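Hemolysin BL lytic component L1 (Bacillus cereus, PDB 7NMQ) serves as a lytic component of the Hemolysin BL enterotoxin and probably takes part in building an alpha-helical pore in target cell membranes. Local coordinates at residues L39-L51 with K159-A171. Residues are numbered along the deposited sequence; the frame is centred on the assembly and turned at random.
Sequences LSNIDLGSEGGEL and KGGLTAILAGQQA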
loop_
_atom_site.group_PDB
_atom_site.type_symbol
_atom_site.label_atom_id
_atom_site.label_comp_id
_atom_site.label_asym_id
_atom_site.label_seq_id
_atom_site.Cartn_x
_atom_site.Cartn_y
_atom_site.Cartn_z
ATOM N N LEU A 39 -22.612 -13.630 18.992
ATOM C CA LEU A 39 -23.163 -13.375 20.351
ATOM C C LEU A 39 -24.506 -14.071 20.509
ATOM O O LEU A 39 -25.371 -13.582 21.262
ATOM C CB LEU A 39 -23.261 -11.872 20.574
ATOM C CG LEU A 39 -21.906 -11.259 20.912
ATOM C CD1 LEU A 39 -21.971 -9.759 20.782
ATOM C CD2 LEU A 39 -21.427 -11.674 22.306
ATOM N N SER A 40 -24.699 -15.183 19.827
ATOM C CA SER A 40 -25.968 -15.932 19.923
ATOM C C SER A 40 -26.089 -16.539 21.328
ATOM O O SER A 40 -25.082 -16.983 21.887
ATOM C CB SER A 40 -26.056 -16.966 18.862
ATOM O OG SER A 40 -25.102 -17.980 19.101
ATOM N N ASN A 41 -27.301 -16.531 21.874
ATOM C CA ASN A 41 -27.649 -17.114 23.196
ATOM C C ASN A 41 -26.958 -16.355 24.319
ATOM O O ASN A 41 -26.728 -16.918 25.386
ATOM C CB ASN A 41 -27.310 -18.608 23.288
ATOM C CG ASN A 41 -28.007 -19.279 24.458
ATOM O OD1 ASN A 41 -29.205 -19.112 24.620
ATOM N ND2 ASN A 41 -27.283 -20.025 25.284
ATOM N N ILE A 42 -26.707 -15.069 24.117
ATOM C CA ILE A 42 -26.303 -14.147 25.190
ATOM C C ILE A 42 -27.381 -13.085 25.220
ATOM O O ILE A 42 -27.715 -12.544 24.143
ATOM C CB ILE A 42 -24.898 -13.608 24.945
ATOM C CG1 ILE A 42 -23.928 -14.784 25.049
ATOM C CG2 ILE A 42 -24.549 -12.460 25.889
ATOM C CD1 ILE A 42 -22.548 -14.466 24.649
ATOM N N ASP A 43 -27.979 -12.893 26.397
ATOM C CA ASP A 43 -29.064 -11.891 26.540
ATOM C C ASP A 43 -28.419 -10.507 26.568
ATOM O O ASP A 43 -27.762 -10.175 27.546
ATOM C CB ASP A 43 -29.956 -12.104 27.759
ATOM C CG ASP A 43 -31.121 -11.118 27.837
ATOM O OD1 ASP A 43 -31.356 -10.353 26.847
ATOM O OD2 ASP A 43 -31.822 -11.159 28.868
ATOM N N LEU A 44 -28.638 -9.742 25.518
ATOM C CA LEU A 44 -28.062 -8.382 25.390
ATOM C C LEU A 44 -29.147 -7.335 25.595
ATOM O O LEU A 44 -28.798 -6.116 25.522
ATOM C CB LEU A 44 -27.469 -8.229 23.989
ATOM C CG LEU A 44 -26.437 -9.257 23.571
ATOM C CD1 LEU A 44 -26.079 -9.051 22.116
ATOM C CD2 LEU A 44 -25.215 -9.155 24.464
ATOM N N GLY A 45 -30.386 -7.778 25.827
ATOM C CA GLY A 45 -31.533 -6.869 25.813
ATOM C C GLY A 45 -31.813 -6.354 24.413
ATOM O O GLY A 45 -31.076 -6.668 23.459
ATOM N N SER A 46 -32.862 -5.574 24.257
ATOM C CA SER A 46 -33.261 -5.087 22.926
ATOM C C SER A 46 -32.178 -4.141 22.420
ATOM O O SER A 46 -31.931 -4.134 21.206
ATOM C CB SER A 46 -34.602 -4.444 22.982
ATOM O OG SER A 46 -35.603 -5.446 23.083
ATOM N N GLU A 47 -31.592 -3.352 23.315
ATOM C CA GLU A 47 -30.572 -2.334 22.922
ATOM C C GLU A 47 -29.392 -3.077 22.297
ATOM O O GLU A 47 -28.991 -2.797 21.149
ATOM C CB GLU A 47 -30.081 -1.502 24.100
ATOM C CG GLU A 47 -28.961 -0.547 23.724
ATOM C CD GLU A 47 -29.296 0.521 22.708
ATOM O OE1 GLU A 47 -30.507 0.830 22.544
ATOM O OE2 GLU A 47 -28.328 1.089 22.106
ATOM N N GLY A 48 -28.934 -4.120 22.988
ATOM C CA GLY A 48 -27.815 -4.934 22.519
ATOM C C GLY A 48 -28.153 -5.697 21.255
ATOM O O GLY A 48 -27.307 -5.830 20.378
ATOM N N GLY A 49 -29.375 -6.190 21.123
ATOM C CA GLY A 49 -29.809 -6.897 19.918
ATOM C C GLY A 49 -29.777 -6.001 18.712
ATOM O O GLY A 49 -29.356 -6.434 17.653
ATOM N N GLU A 50 -30.175 -4.746 18.884
ATOM C CA GLU A 50 -30.147 -3.770 17.776
ATOM C C GLU A 50 -28.689 -3.491 17.404
ATOM O O GLU A 50 -28.370 -3.423 16.197
ATOM C CB GLU A 50 -30.911 -2.514 18.166
ATOM C CG GLU A 50 -32.403 -2.667 18.108
ATOM C CD GLU A 50 -32.950 -3.008 16.727
ATOM O OE1 GLU A 50 -32.522 -2.390 15.741
ATOM O OE2 GLU A 50 -33.780 -3.950 16.644
ATOM N N LEU A 51 -27.843 -3.301 18.397
ATOM C CA LEU A 51 -26.417 -3.022 18.132
ATOM C C LEU A 51 -25.797 -4.205 17.410
ATOM O O LEU A 51 -25.055 -3.992 16.446
ATOM C CB LEU A 51 -25.680 -2.761 19.441
ATOM C CG LEU A 51 -25.992 -1.416 20.080
ATOM C CD1 LEU A 51 -25.468 -1.356 21.481
ATOM C CD2 LEU A 51 -25.432 -0.272 19.275
ATOM N N LYS A 159 -17.350 4.788 25.573
ATOM C CA LYS A 159 -18.081 4.575 26.855
ATOM C C LYS A 159 -19.408 3.859 26.638
ATOM O O LYS A 159 -20.076 3.579 27.626
ATOM C CB LYS A 159 -18.363 5.894 27.560
ATOM C CG LYS A 159 -17.112 6.669 27.948
ATOM C CD LYS A 159 -17.429 7.967 28.639
ATOM C CE LYS A 159 -16.295 8.428 29.524
ATOM N NZ LYS A 159 -15.029 8.502 28.769
ATOM N N GLY A 160 -19.695 3.455 25.413
ATOM C CA GLY A 160 -21.018 2.940 25.057
ATOM C C GLY A 160 -20.927 1.750 24.139
ATOM O O GLY A 160 -19.978 0.938 24.226
ATOM N N GLY A 161 -21.950 1.606 23.319
ATOM C CA GLY A 161 -22.025 0.550 22.318
ATOM C C GLY A 161 -22.154 -0.828 22.936
ATOM O O GLY A 161 -22.443 -0.974 24.149
ATOM N N LEU A 162 -21.914 -1.828 22.119
ATOM C CA LEU A 162 -22.109 -3.217 22.538
ATOM C C LEU A 162 -21.052 -3.578 23.568
ATOM O O LEU A 162 -21.351 -4.363 24.493
ATOM C CB LEU A 162 -22.056 -4.108 21.314
ATOM C CG LEU A 162 -22.277 -5.568 21.597
ATOM C CD1 LEU A 162 -23.646 -5.790 22.208
ATOM C CD2 LEU A 162 -22.076 -6.342 20.324
ATOM N N THR A 163 -19.845 -3.028 23.492
ATOM C CA THR A 163 -18.824 -3.383 24.481
ATOM C C THR A 163 -19.305 -2.975 25.865
ATOM O O THR A 163 -19.042 -3.704 26.834
ATOM C CB THR A 163 -17.456 -2.778 24.166
ATOM O OG1 THR A 163 -17.089 -3.175 22.847
ATOM C CG2 THR A 163 -16.430 -3.237 25.169
ATOM N N ALA A 164 -19.961 -1.831 26.029
ATOM C CA ALA A 164 -20.393 -1.416 27.377
ATOM C C ALA A 164 -21.468 -2.380 27.904
ATOM O O ALA A 164 -21.525 -2.621 29.109
ATOM C CB ALA A 164 -20.931 -0.014 27.316
ATOM N N ILE A 165 -22.290 -2.940 27.032
ATOM C CA ILE A 165 -23.287 -3.937 27.485
ATOM C C ILE A 165 -22.528 -5.169 27.968
ATOM O O ILE A 165 -22.793 -5.681 29.072
ATOM C CB ILE A 165 -24.295 -4.269 26.384
ATOM C CG1 ILE A 165 -25.129 -3.039 26.074
ATOM C CG2 ILE A 165 -25.154 -5.463 26.745
ATOM C CD1 ILE A 165 -25.971 -3.190 24.871
ATOM N N LEU A 166 -21.569 -5.643 27.209
ATOM C CA LEU A 166 -20.814 -6.815 27.632
ATOM C C LEU A 166 -20.015 -6.511 28.907
ATOM O O LEU A 166 -19.953 -7.383 29.810
ATOM C CB LEU A 166 -19.926 -7.273 26.487
ATOM C CG LEU A 166 -20.645 -7.726 25.230
ATOM C CD1 LEU A 166 -19.639 -8.044 24.137
ATOM C CD2 LEU A 166 -21.536 -8.926 25.502
ATOM N N ALA A 167 -19.416 -5.332 29.046
ATOM C CA ALA A 167 -18.657 -4.938 30.244
ATOM C C ALA A 167 -19.597 -4.817 31.446
ATOM O O ALA A 167 -19.161 -5.009 32.573
ATOM C CB ALA A 167 -17.943 -3.625 29.981
ATOM N N GLY A 168 -20.876 -4.537 31.205
ATOM C CA GLY A 168 -21.856 -4.533 32.288
ATOM C C GLY A 168 -22.054 -5.939 32.827
ATOM O O GLY A 168 -22.316 -6.111 34.016
ATOM N N GLN A 169 -21.869 -6.938 31.998
ATOM C CA GLN A 169 -21.990 -8.362 32.388
ATOM C C GLN A 169 -20.701 -8.934 32.979
ATOM O O GLN A 169 -20.806 -9.897 33.758
ATOM C CB GLN A 169 -22.388 -9.228 31.198
ATOM C CG GLN A 169 -23.702 -8.815 30.582
ATOM C CD GLN A 169 -24.138 -9.697 29.445
ATOM O OE1 GLN A 169 -23.478 -10.670 29.082
ATOM N NE2 GLN A 169 -25.296 -9.364 28.898
ATOM N N GLN A 170 -19.516 -8.492 32.553
ATOM C CA GLN A 170 -18.197 -9.074 32.948
ATOM C C GLN A 170 -17.187 -7.949 33.141
ATOM O O GLN A 170 -16.856 -7.241 32.148
ATOM C CB GLN A 170 -17.686 -10.067 31.908
ATOM C CG GLN A 170 -18.556 -11.313 31.801
ATOM C CD GLN A 170 -17.887 -12.466 31.092
ATOM O OE1 GLN A 170 -18.500 -13.135 30.263
ATOM N NE2 GLN A 170 -16.645 -12.736 31.443
ATOM N N ALA A 171 -16.731 -7.764 34.360
ATOM C CA ALA A 171 -15.889 -6.627 34.785
ATOM C C ALA A 171 -14.498 -6.700 34.173
ATOM O O ALA A 171 -13.830 -5.677 34.195
ATOM C CB ALA A 171 -15.838 -6.603 36.302
#
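L162, I165 and L166 present an apolar face of helix 161-169 to L39, L44 and L51. L39 and L162 meet tip to tip, CD1 against CD2 at a tight 3.4 Å. L44 splits its two methyls between partners: CD1 lies against L162, while CD2 meets L166 CD2 at 3.8 Å. The absence of a side chain at G48 admits I165, whose CD1 sits 3.5 Å from G48 CA; CG1 anti to the carbonyl carbon (chi1 -66°) carries that methyl there. L51 lays its CD1 over the backbone of G161 and L162, 3.6 Å from L162 N.

The one hydrogen bond between the segments is weak: Q169, at the end of the short helix, donates from NE2 to D43 O (2.9 Å, 129°) in the loop ahead of the long one. D43 OD1 accepts from G45 N, from above the carboxylate plane, a capping bond at the turn leading into helix 45-103.

The axes of 45-51 and 161-169 approach to 9.6 Å at 139°, oblique and roughly antiparallel. The pair illustrates how a glycine admits an apolar side chain from another helix, here near one end of the elongated bundle expected of a ClyA-like toxin.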